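Local coordinates for protein peroxisomal acyl-CoA oxidase 1A (Solanum lycopersicum, PDB 2FON) that probably catalyses the FAD-dependent oxidation of acyl-CoA in peroxisomal fatty-acid beta-oxidation, at residues I150-E158 against G197-Y208; V220-R228 against F263-L274. All coordinates share one frame; numbering follows the deposited sequence.

After an N-terminal run of helices the chain enters its first strand, 152-155. It then passes through strands 171-175, 180-184 and 192-196 before 197-208 returns beside 150-158. Contact 1 closes this loop. Strand 204-213 leads directly into strand 216-226, its antiparallel neighbour, which opens contact 2. The chain then makes strands 239-243 and 258-263. Residues 263-274 come back against 220-228 to close the second loop. The contacts lie in series, neither nested nor crossed, with centres about 11 Å apart. They are joined through the 204-213 and 216-226 pair, where V207 N lies 2.7 Å from F223 O. Together they tie the flavin-binding edge of the mixed sheet to strand 266-269.

Contact 1 of 2, residues I150-E158 against G197-Y208; sequences IIGCYAQTE and GLGKVSTHAVVY. With FAD (flavin-adenine dinucleotide), chain E.
Y154 and Y208 bring their rings together where strand 152-155 runs parallel to strand 204-208. CE1 of Y208 lies over one face of the Y154 ring, 3.4 Å from Y154 CE1. The ring planes meet obliquely, at 48°. CG of Y154 stands opposite its own backbone N (chi1 177°), which places the ring between Y208 and the flavin. Its edge is turned to FAD O2. OE1 of Q156 sits over one face of the Y208 ring and weakly accepts from Y154 OH.

The chain from Y154 to T157 holds the flavin by backbone and T157 hydroxyl. FAD N3 donates to Y154 O at 3.0 Å. Q156 N and T157 N both grip FAD O2, and T157 OG1 donates to FAD N1 at 2.7 Å. The two strands belong to the beta domain in the middle of the acyl-CoA dehydrogenase fold. Backbone bonds run in parallel register from H204 N to I151 O as far as Y208 N to A155 O. The A155 N bond to V206 O is 2.8 Å long and nearly straight.

On the C153 and A155 side, C153 SG packs 3.6 Å from A205 CB and also meets L198. T203 OG1 accepts from I151 N at 3.0 Å and is also hydrogen-bonded to H204 ND1. I150 CG2 packs against H204 CE1. Farther out, helix 118-132 covers I150, Y154, V206 and Y208, and Q132 bonds Y208 OH.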
loop_
_atom_site.group_PDB
_atom_site.type_symbol
_atom_site.label_atom_id
_atom_site.label_comp_id
_atom_site.label_asym_id
_atom_site.label_seq_id
_atom_site.Cartn_x
_atom_site.Cartn_y
_atom_site.Cartn_z
ATOM N N ILE B 150 18.138 -12.190 31.732
ATOM C CA ILE B 150 18.559 -11.000 31.012
ATOM C C ILE B 150 17.707 -10.880 29.784
ATOM O O ILE B 150 17.216 -11.862 29.289
ATOM C CB ILE B 150 20.039 -11.021 30.558
ATOM C CG1 ILE B 150 20.254 -12.041 29.433
ATOM C CG2 ILE B 150 21.018 -11.193 31.750
ATOM C CD1 ILE B 150 21.685 -11.977 28.851
ATOM N N ILE B 151 17.532 -9.662 29.293
ATOM C CA ILE B 151 16.726 -9.461 28.130
ATOM C C ILE B 151 17.506 -8.662 27.116
ATOM O O ILE B 151 17.929 -7.538 27.370
ATOM C CB ILE B 151 15.415 -8.818 28.458
ATOM C CG1 ILE B 151 14.617 -9.768 29.337
ATOM C CG2 ILE B 151 14.667 -8.548 27.177
ATOM C CD1 ILE B 151 13.468 -9.123 30.112
ATOM N N GLY B 152 17.707 -9.292 25.969
ATOM C CA GLY B 152 18.649 -8.830 25.013
ATOM C C GLY B 152 17.966 -8.468 23.727
ATOM O O GLY B 152 16.932 -9.061 23.385
ATOM N N CYS B 153 18.527 -7.478 23.032
ATOM C CA CYS B 153 18.114 -7.122 21.708
ATOM C C CYS B 153 19.359 -7.129 20.770
ATOM O O CYS B 153 20.477 -7.464 21.220
ATOM C CB CYS B 153 17.498 -5.742 21.788
ATOM S SG CYS B 153 18.718 -4.503 22.322
ATOM N N TYR B 154 19.181 -6.719 19.499
ATOM C CA TYR B 154 20.236 -6.783 18.462
ATOM C C TYR B 154 20.439 -5.429 17.780
ATOM O O TYR B 154 19.686 -5.040 16.901
ATOM C CB TYR B 154 19.827 -7.839 17.458
ATOM C CG TYR B 154 20.701 -8.078 16.243
ATOM C CD1 TYR B 154 21.506 -9.201 16.183
ATOM C CD2 TYR B 154 20.632 -7.264 15.098
ATOM C CE1 TYR B 154 22.277 -9.488 15.054
ATOM C CE2 TYR B 154 21.405 -7.553 13.946
ATOM C CZ TYR B 154 22.221 -8.677 13.944
ATOM O OH TYR B 154 23.025 -9.037 12.873
ATOM N N ALA B 155 21.491 -4.720 18.164
ATOM C CA ALA B 155 21.655 -3.334 17.804
ATOM C C ALA B 155 22.634 -3.169 16.647
ATOM O O ALA B 155 23.821 -3.016 16.849
ATOM C CB ALA B 155 22.130 -2.603 19.008
ATOM N N GLN B 156 22.164 -3.197 15.416
ATOM C CA GLN B 156 23.083 -3.046 14.304
ATOM C C GLN B 156 22.850 -1.751 13.557
ATOM O O GLN B 156 23.769 -0.953 13.449
ATOM C CB GLN B 156 23.004 -4.231 13.398
ATOM C CG GLN B 156 23.780 -4.147 12.139
ATOM C CD GLN B 156 23.628 -5.463 11.341
ATOM O OE1 GLN B 156 23.936 -6.574 11.833
ATOM N NE2 GLN B 156 23.120 -5.343 10.128
ATOM N N THR B 157 21.629 -1.542 13.055
ATOM C CA THR B 157 21.267 -0.318 12.297
ATOM C C THR B 157 21.629 0.919 13.061
ATOM O O THR B 157 21.548 0.896 14.273
ATOM C CB THR B 157 19.780 -0.281 12.062
ATOM O OG1 THR B 157 19.422 -1.441 11.344
ATOM C CG2 THR B 157 19.383 0.900 11.215
ATOM N N GLU B 158 22.057 1.981 12.373
ATOM C CA GLU B 158 22.339 3.247 13.007
ATOM C C GLU B 158 21.514 4.275 12.243
ATOM O O GLU B 158 20.939 3.914 11.227
ATOM C CB GLU B 158 23.826 3.556 12.958
ATOM C CG GLU B 158 24.655 2.415 13.487
ATOM C CD GLU B 158 26.154 2.671 13.629
ATOM O OE1 GLU B 158 26.745 3.540 12.939
ATOM O OE2 GLU B 158 26.755 1.959 14.465
ATOM N N GLY B 197 13.135 -3.735 21.135
ATOM C CA GLY B 197 13.291 -4.277 22.459
ATOM C C GLY B 197 14.286 -3.447 23.203
ATOM O O GLY B 197 14.545 -3.647 24.402
ATOM N N LEU B 198 14.834 -2.466 22.512
ATOM C CA LEU B 198 15.946 -1.706 23.056
ATOM C C LEU B 198 15.443 -0.459 23.715
ATOM O O LEU B 198 15.986 -0.023 24.690
ATOM C CB LEU B 198 16.868 -1.376 21.904
ATOM C CG LEU B 198 17.911 -0.307 22.083
ATOM C CD1 LEU B 198 18.989 -0.814 22.948
ATOM C CD2 LEU B 198 18.413 0.071 20.654
ATOM N N GLY B 199 14.408 0.136 23.146
ATOM C CA GLY B 199 13.811 1.341 23.677
ATOM C C GLY B 199 13.766 1.368 25.183
ATOM O O GLY B 199 14.379 2.227 25.777
ATOM N N LYS B 200 13.081 0.392 25.786
ATOM C CA LYS B 200 12.691 0.406 27.213
ATOM C C LYS B 200 12.946 -0.913 27.932
ATOM O O LYS B 200 13.345 -0.927 29.087
ATOM C CB LYS B 200 11.189 0.725 27.339
ATOM C CG LYS B 200 10.762 2.106 26.821
ATOM C CD LYS B 200 11.192 3.209 27.759
ATOM C CE LYS B 200 11.939 4.282 26.986
ATOM N NZ LYS B 200 12.521 5.379 27.850
ATOM N N VAL B 201 12.712 -2.023 27.249
ATOM C CA VAL B 201 12.768 -3.323 27.890
ATOM C C VAL B 201 14.155 -3.922 28.068
ATOM O O VAL B 201 14.494 -4.296 29.146
ATOM C CB VAL B 201 11.934 -4.335 27.172
ATOM C CG1 VAL B 201 11.766 -5.594 28.108
ATOM C CG2 VAL B 201 10.600 -3.752 26.806
ATOM N N SER B 202 14.944 -4.030 27.020
ATOM C CA SER B 202 16.210 -4.710 27.092
ATOM C C SER B 202 17.201 -4.298 28.184
ATOM O O SER B 202 17.510 -3.089 28.350
ATOM C CB SER B 202 16.935 -4.501 25.776
ATOM O OG SER B 202 16.734 -5.595 24.936
ATOM N N THR B 203 17.792 -5.317 28.832
ATOM C CA THR B 203 18.966 -5.140 29.697
ATOM C C THR B 203 20.300 -5.242 28.963
ATOM O O THR B 203 21.301 -4.678 29.400
ATOM C CB THR B 203 18.993 -6.128 30.876
ATOM O OG1 THR B 203 19.206 -7.472 30.397
ATOM C CG2 THR B 203 17.698 -6.041 31.714
ATOM N N HIS B 204 20.352 -5.959 27.852
ATOM C CA HIS B 204 21.636 -6.081 27.136
ATOM C C HIS B 204 21.371 -6.029 25.656
ATOM O O HIS B 204 20.219 -6.239 25.186
ATOM C CB HIS B 204 22.321 -7.441 27.395
ATOM C CG HIS B 204 22.674 -7.693 28.818
ATOM N ND1 HIS B 204 21.725 -7.793 29.811
ATOM C CD2 HIS B 204 23.874 -7.855 29.417
ATOM C CE1 HIS B 204 22.330 -7.987 30.968
ATOM N NE2 HIS B 204 23.635 -8.026 30.758
ATOM N N ALA B 205 22.454 -5.769 24.913
ATOM C CA ALA B 205 22.425 -5.890 23.471
ATOM C C ALA B 205 23.702 -6.536 22.952
ATOM O O ALA B 205 24.751 -6.404 23.582
ATOM C CB ALA B 205 22.280 -4.528 22.889
ATOM N N VAL B 206 23.597 -7.227 21.811
ATOM C CA VAL B 206 24.725 -7.411 20.920
ATOM C C VAL B 206 24.734 -6.137 20.130
ATOM O O VAL B 206 23.736 -5.801 19.504
ATOM C CB VAL B 206 24.512 -8.551 19.967
ATOM C CG1 VAL B 206 25.662 -8.639 18.980
ATOM C CG2 VAL B 206 24.380 -9.883 20.749
ATOM N N VAL B 207 25.849 -5.400 20.219
ATOM C CA VAL B 207 26.104 -4.135 19.521
ATOM C C VAL B 207 27.133 -4.422 18.457
ATOM O O VAL B 207 28.261 -4.790 18.763
ATOM C CB VAL B 207 26.729 -3.117 20.503
ATOM C CG1 VAL B 207 27.181 -1.857 19.828
ATOM C CG2 VAL B 207 25.761 -2.797 21.595
ATOM N N TYR B 208 26.740 -4.281 17.202
ATOM C CA TYR B 208 27.708 -4.236 16.075
ATOM C C TYR B 208 28.512 -2.906 16.000
ATOM O O TYR B 208 27.952 -1.835 16.096
ATOM C CB TYR B 208 27.010 -4.663 14.760
ATOM C CG TYR B 208 26.691 -6.114 14.905
ATOM C CD1 TYR B 208 25.485 -6.540 15.484
ATOM C CD2 TYR B 208 27.665 -7.074 14.627
ATOM C CE1 TYR B 208 25.251 -7.912 15.701
ATOM C CE2 TYR B 208 27.444 -8.410 14.835
ATOM C CZ TYR B 208 26.252 -8.828 15.369
ATOM O OH TYR B 208 26.091 -10.187 15.561
HETATM P PA FAD E . 18.500 2.166 2.822
HETATM O O1A FAD E . 19.537 1.157 2.522
HETATM O O2A FAD E . 19.051 3.443 3.395
HETATM O O5B FAD E . 17.675 2.364 1.501
HETATM C C5B FAD E . 17.104 3.620 1.245
HETATM C C4B FAD E . 16.644 3.625 -0.223
HETATM O O4B FAD E . 17.786 3.616 -1.034
HETATM C C3B FAD E . 15.878 2.353 -0.579
HETATM O O3B FAD E . 14.994 2.728 -1.564
HETATM C C2B FAD E . 16.919 1.426 -1.132
HETATM O O2B FAD E . 16.481 0.547 -2.112
HETATM C C1B FAD E . 17.816 2.445 -1.807
HETATM N N9A FAD E . 19.174 1.952 -1.869
HETATM C C8A FAD E . 20.038 1.783 -0.834
HETATM N N7A FAD E . 21.164 1.255 -1.329
HETATM C C5A FAD E . 21.026 1.102 -2.663
HETATM C C6A FAD E . 21.888 0.659 -3.668
HETATM N N6A FAD E . 23.136 0.243 -3.370
HETATM N N1A FAD E . 21.437 0.648 -4.970
HETATM C C2A FAD E . 20.162 1.035 -5.271
HETATM N N3A FAD E . 19.330 1.493 -4.275
HETATM C C4A FAD E . 19.759 1.529 -3.003
HETATM N N1 FAD E . 17.744 -3.082 12.753
HETATM C C2 FAD E . 18.430 -3.765 13.747
HETATM O O2 FAD E . 19.657 -3.754 13.718
HETATM N N3 FAD E . 17.749 -4.464 14.744
HETATM C C4 FAD E . 16.366 -4.461 14.740
HETATM O O4 FAD E . 15.757 -5.041 15.627
HETATM C C4X FAD E . 15.656 -3.768 13.748
HETATM N N5 FAD E . 14.262 -3.723 13.742
HETATM C C5X FAD E . 13.616 -3.021 12.749
HETATM C C6 FAD E . 12.250 -2.970 12.774
HETATM C C7 FAD E . 11.601 -2.226 11.828
HETATM C C7M FAD E . 10.122 -2.260 11.945
HETATM C C8 FAD E . 12.303 -1.532 10.827
HETATM C C8M FAD E . 11.632 -0.736 9.733
HETATM C C9 FAD E . 13.679 -1.596 10.794
HETATM C C9A FAD E . 14.338 -2.341 11.767
HETATM N N10 FAD E . 15.720 -2.402 11.796
HETATM C C10 FAD E . 16.367 -3.083 12.769
HETATM C "C1'" FAD E . 16.579 -1.730 10.761
HETATM C "C2'" FAD E . 16.295 -2.590 9.523
HETATM O "O2'" FAD E . 16.695 -3.893 9.764
HETATM C "C3'" FAD E . 16.998 -2.243 8.225
HETATM O "O3'" FAD E . 18.386 -2.469 8.289
HETATM C "C4'" FAD E . 16.687 -0.865 7.725
HETATM O "O4'" FAD E . 15.272 -0.765 7.484
HETATM C "C5'" FAD E . 17.494 -0.767 6.465
HETATM O "O5'" FAD E . 16.795 0.272 5.831
HETATM P P FAD E . 17.473 1.624 5.385
HETATM O O1P FAD E . 16.722 2.764 5.973
HETATM O O2P FAD E . 18.970 1.655 5.584
HETATM O O3P FAD E . 17.367 1.503 3.782
#

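Contact 2 of 2, residues V220-R228 against F263-L274; sequences VNGFIVQLR and FDHVRIPRDQML
F223 and M273 face each other in a single backbone bridge, with CA atoms 4.5 Å apart. In the beta domain, this brings 263-274, which follows strand 258-263 of the three-stranded sheet, against strand 216-226 of the mixed sheet. A hydrogen bond flanks the bridge on each side. L274 N donates to G222 O at 3.1 Å, almost straight at 175°. I224 N donates to Q272 O at 2.9 Å. The Q272 side chain runs extended beyond CG past I224 CB, and its NE2 makes a weak, bent bond to I224 O. A leucine in place of Q272 would probably leave I224 O without this amide donor.

The extended M273 chain passes obliquely by the F223 ring, with CG 3.9 Å from F223 CE2. SD makes an oblique Met-aromatic contact there. F181, of strand 180-184, meets the F223 ring edge-to-face.

The rest is apolar. I224 CD1 touches L274 CD2 at 3.5 Å, the two side chains crossing at about a right angle. V225 CG1 stands opposite its backbone N (chi1 -177°) and reaches both F263 CE2 and I268 CD1, each at 3.8 Å. L227 CD2 comes up obliquely to the F263 ring. The two directed backbone bonds thus fix the register at F223 and M273, whereas this undirected hydrocarbon packing sets none.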
loop_
_atom_site.group_PDB
_atom_site.type_symbol
_atom_site.label_atom_id
_atom_site.label_comp_id
_atom_site.label_asym_id
_atom_site.label_seq_id
_atom_site.Cartn_x
_atom_site.Cartn_y
_atom_site.Cartn_z
ATOM N N VAL B 220 33.487 -4.812 11.092
ATOM C CA VAL B 220 32.391 -4.900 12.036
ATOM C C VAL B 220 32.314 -6.209 12.885
ATOM O O VAL B 220 32.446 -7.305 12.358
ATOM C CB VAL B 220 31.101 -4.620 11.313
ATOM C CG1 VAL B 220 29.941 -4.954 12.186
ATOM C CG2 VAL B 220 31.069 -3.155 10.879
ATOM N N ASN B 221 32.150 -6.064 14.206
ATOM C CA ASN B 221 31.885 -7.217 15.051
ATOM C C ASN B 221 30.821 -7.027 16.089
ATOM O O ASN B 221 30.330 -5.937 16.298
ATOM C CB ASN B 221 33.129 -7.638 15.762
ATOM C CG ASN B 221 34.088 -8.314 14.864
ATOM O OD1 ASN B 221 34.265 -9.527 14.921
ATOM N ND2 ASN B 221 34.730 -7.536 14.014
ATOM N N GLY B 222 30.466 -8.116 16.753
ATOM C CA GLY B 222 29.350 -8.111 17.698
ATOM C C GLY B 222 29.895 -8.033 19.098
ATOM O O GLY B 222 30.799 -8.779 19.425
ATOM N N PHE B 223 29.350 -7.144 19.916
ATOM C CA PHE B 223 29.749 -7.057 21.304
ATOM C C PHE B 223 28.553 -7.161 22.218
ATOM O O PHE B 223 27.513 -6.544 21.973
ATOM C CB PHE B 223 30.456 -5.746 21.544
ATOM C CG PHE B 223 31.629 -5.556 20.665
ATOM C CD1 PHE B 223 31.464 -5.242 19.325
ATOM C CD2 PHE B 223 32.910 -5.733 21.157
ATOM C CE1 PHE B 223 32.561 -5.076 18.503
ATOM C CE2 PHE B 223 34.023 -5.572 20.358
ATOM C CZ PHE B 223 33.862 -5.248 19.031
ATOM N N ILE B 224 28.694 -7.962 23.261
ATOM C CA ILE B 224 27.673 -8.055 24.281
ATOM C C ILE B 224 27.869 -6.943 25.302
ATOM O O ILE B 224 28.702 -7.069 26.190
ATOM C CB ILE B 224 27.732 -9.393 25.002
ATOM C CG1 ILE B 224 27.668 -10.536 24.002
ATOM C CG2 ILE B 224 26.598 -9.494 26.026
ATOM C CD1 ILE B 224 27.975 -11.897 24.640
ATOM N N VAL B 225 27.077 -5.886 25.178
ATOM C CA VAL B 225 27.105 -4.748 26.079
ATOM C C VAL B 225 25.840 -4.687 26.942
ATOM O O VAL B 225 24.744 -4.606 26.419
ATOM C CB VAL B 225 27.164 -3.424 25.287
ATOM C CG1 VAL B 225 27.263 -2.263 26.218
ATOM C CG2 VAL B 225 28.275 -3.419 24.262
ATOM N N GLN B 226 26.005 -4.729 28.258
ATOM C CA GLN B 226 24.951 -4.473 29.229
ATOM C C GLN B 226 24.510 -3.007 29.168
ATOM O O GLN B 226 25.348 -2.096 29.292
ATOM C CB GLN B 226 25.445 -4.788 30.647
ATOM C CG GLN B 226 24.291 -5.097 31.591
ATOM C CD GLN B 226 24.642 -5.091 33.068
ATOM O OE1 GLN B 226 25.592 -5.728 33.494
ATOM N NE2 GLN B 226 23.832 -4.411 33.861
ATOM N N LEU B 227 23.206 -2.776 29.019
ATOM C CA LEU B 227 22.668 -1.417 28.807
ATOM C C LEU B 227 22.109 -0.811 30.071
ATOM O O LEU B 227 22.196 0.407 30.275
ATOM C CB LEU B 227 21.550 -1.417 27.747
ATOM C CG LEU B 227 21.962 -1.923 26.365
ATOM C CD1 LEU B 227 20.789 -1.844 25.507
ATOM C CD2 LEU B 227 23.230 -1.171 25.718
ATOM N N ARG B 228 21.507 -1.649 30.905
ATOM C CA ARG B 228 20.932 -1.164 32.165
ATOM C C ARG B 228 21.290 -2.018 33.354
ATOM O O ARG B 228 21.399 -3.253 33.222
ATOM C CB ARG B 228 19.413 -1.158 32.107
ATOM C CG ARG B 228 18.904 -0.509 30.912
ATOM C CD ARG B 228 17.460 -0.577 30.962
ATOM N NE ARG B 228 16.936 -0.212 29.682
ATOM C CZ ARG B 228 16.330 0.917 29.439
ATOM N NH1 ARG B 228 16.163 1.795 30.439
ATOM N NH2 ARG B 228 15.872 1.124 28.186
ATOM N N PHE B 263 26.405 5.843 22.759
ATOM C CA PHE B 263 27.367 5.493 23.787
ATOM C C PHE B 263 28.412 6.579 23.932
ATOM O O PHE B 263 28.914 7.096 22.905
ATOM C CB PHE B 263 28.166 4.250 23.381
ATOM C CG PHE B 263 27.390 3.002 23.321
ATOM C CD1 PHE B 263 26.920 2.543 22.124
ATOM C CD2 PHE B 263 27.192 2.231 24.481
ATOM C CE1 PHE B 263 26.235 1.357 22.071
ATOM C CE2 PHE B 263 26.540 1.035 24.455
ATOM C CZ PHE B 263 26.044 0.597 23.257
ATOM N N ASP B 264 28.830 6.838 25.190
ATOM C CA ASP B 264 29.931 7.749 25.490
ATOM C C ASP B 264 31.042 6.966 26.170
ATOM O O ASP B 264 31.112 6.906 27.404
ATOM C CB ASP B 264 29.412 8.863 26.376
ATOM C CG ASP B 264 30.436 9.951 26.656
ATOM O OD1 ASP B 264 31.571 9.942 26.103
ATOM O OD2 ASP B 264 30.089 10.849 27.462
ATOM N N HIS B 265 31.934 6.383 25.369
ATOM C CA HIS B 265 33.066 5.613 25.893
ATOM C C HIS B 265 32.609 4.590 26.913
ATOM O O HIS B 265 32.980 4.609 28.047
ATOM C CB HIS B 265 34.163 6.539 26.445
ATOM C CG HIS B 265 34.659 7.537 25.442
ATOM N ND1 HIS B 265 34.036 8.751 25.226
ATOM C CD2 HIS B 265 35.694 7.490 24.571
ATOM C CE1 HIS B 265 34.685 9.420 24.289
ATOM N NE2 HIS B 265 35.685 8.670 23.865
ATOM N N VAL B 266 31.768 3.677 26.500
ATOM C CA VAL B 266 31.290 2.698 27.423
ATOM C C VAL B 266 32.269 1.570 27.414
ATOM O O VAL B 266 32.746 1.156 26.343
ATOM C CB VAL B 266 29.933 2.237 27.085
ATOM C CG1 VAL B 266 29.644 0.919 27.764
ATOM C CG2 VAL B 266 28.972 3.300 27.535
ATOM N N ARG B 267 32.585 1.108 28.625
ATOM C CA ARG B 267 33.636 0.170 28.809
ATOM C C ARG B 267 33.116 -1.191 29.088
ATOM O O ARG B 267 32.196 -1.374 29.914
ATOM C CB ARG B 267 34.584 0.665 29.874
ATOM C CG ARG B 267 35.745 1.377 29.245
ATOM C CD ARG B 267 36.422 2.210 30.233
ATOM N NE ARG B 267 37.042 3.324 29.531
ATOM C CZ ARG B 267 38.326 3.390 29.202
ATOM N NH1 ARG B 267 39.150 2.398 29.529
ATOM N NH2 ARG B 267 38.766 4.455 28.537
ATOM N N ILE B 268 33.685 -2.151 28.367
ATOM C CA ILE B 268 33.188 -3.521 28.361
ATOM C C ILE B 268 34.395 -4.513 28.568
ATOM O O ILE B 268 35.526 -4.187 28.233
ATOM C CB ILE B 268 32.327 -3.618 27.055
ATOM C CG1 ILE B 268 30.828 -3.754 27.363
ATOM C CG2 ILE B 268 32.867 -4.575 25.955
ATOM C CD1 ILE B 268 30.275 -2.797 28.474
ATOM N N PRO B 269 34.206 -5.690 29.199
ATOM C CA PRO B 269 35.401 -6.589 29.188
ATOM C C PRO B 269 35.641 -7.219 27.812
ATOM O O PRO B 269 34.735 -7.328 27.035
ATOM C CB PRO B 269 35.039 -7.700 30.178
ATOM C CG PRO B 269 33.816 -7.255 30.864
ATOM C CD PRO B 269 33.088 -6.305 29.934
ATOM N N ARG B 270 36.868 -7.623 27.538
ATOM C CA ARG B 270 37.240 -8.240 26.275
ATOM C C ARG B 270 36.468 -9.523 25.935
ATOM O O ARG B 270 36.075 -9.703 24.780
ATOM C CB ARG B 270 38.750 -8.526 26.277
ATOM C CG ARG B 270 39.294 -8.935 24.907
ATOM C CD ARG B 270 40.755 -9.322 24.945
ATOM N NE ARG B 270 41.087 -10.065 26.155
ATOM C CZ ARG B 270 41.297 -11.376 26.210
ATOM N NH1 ARG B 270 41.188 -12.113 25.117
ATOM N NH2 ARG B 270 41.624 -11.948 27.366
ATOM N N ASP B 271 36.272 -10.424 26.900
ATOM C CA ASP B 271 35.529 -11.665 26.588
ATOM C C ASP B 271 33.991 -11.487 26.306
ATOM O O ASP B 271 33.247 -12.455 26.184
ATOM C CB ASP B 271 35.795 -12.757 27.624
ATOM C CG ASP B 271 35.175 -12.451 28.977
ATOM O OD1 ASP B 271 34.334 -11.515 29.056
ATOM O OD2 ASP B 271 35.535 -13.167 29.966
ATOM N N GLN B 272 33.581 -10.227 26.217
ATOM C CA GLN B 272 32.268 -9.805 25.813
ATOM C C GLN B 272 32.212 -9.507 24.310
ATOM O O GLN B 272 31.120 -9.383 23.738
ATOM C CB GLN B 272 31.776 -8.619 26.678
ATOM C CG GLN B 272 30.712 -9.110 27.697
ATOM C CD GLN B 272 30.422 -8.181 28.866
ATOM O OE1 GLN B 272 30.486 -8.602 30.044
ATOM N NE2 GLN B 272 30.072 -6.926 28.567
ATOM N N MET B 273 33.365 -9.427 23.651
ATOM C CA MET B 273 33.358 -9.548 22.198
ATOM C C MET B 273 33.060 -10.983 21.775
ATOM O O MET B 273 33.634 -11.947 22.342
ATOM C CB MET B 273 34.691 -9.174 21.616
ATOM C CG MET B 273 34.744 -9.362 20.107
ATOM S SD MET B 273 36.393 -8.928 19.482
ATOM C CE MET B 273 36.290 -9.583 17.806
ATOM N N LEU B 274 32.187 -11.138 20.773
ATOM C CA LEU B 274 31.906 -12.475 20.239
ATOM C C LEU B 274 33.093 -12.964 19.412
ATOM O O LEU B 274 33.437 -12.393 18.365
ATOM C CB LEU B 274 30.576 -12.530 19.494
ATOM C CG LEU B 274 29.356 -12.043 20.286
ATOM C CD1 LEU B 274 28.201 -11.979 19.346
ATOM C CD2 LEU B 274 28.977 -12.944 21.425
#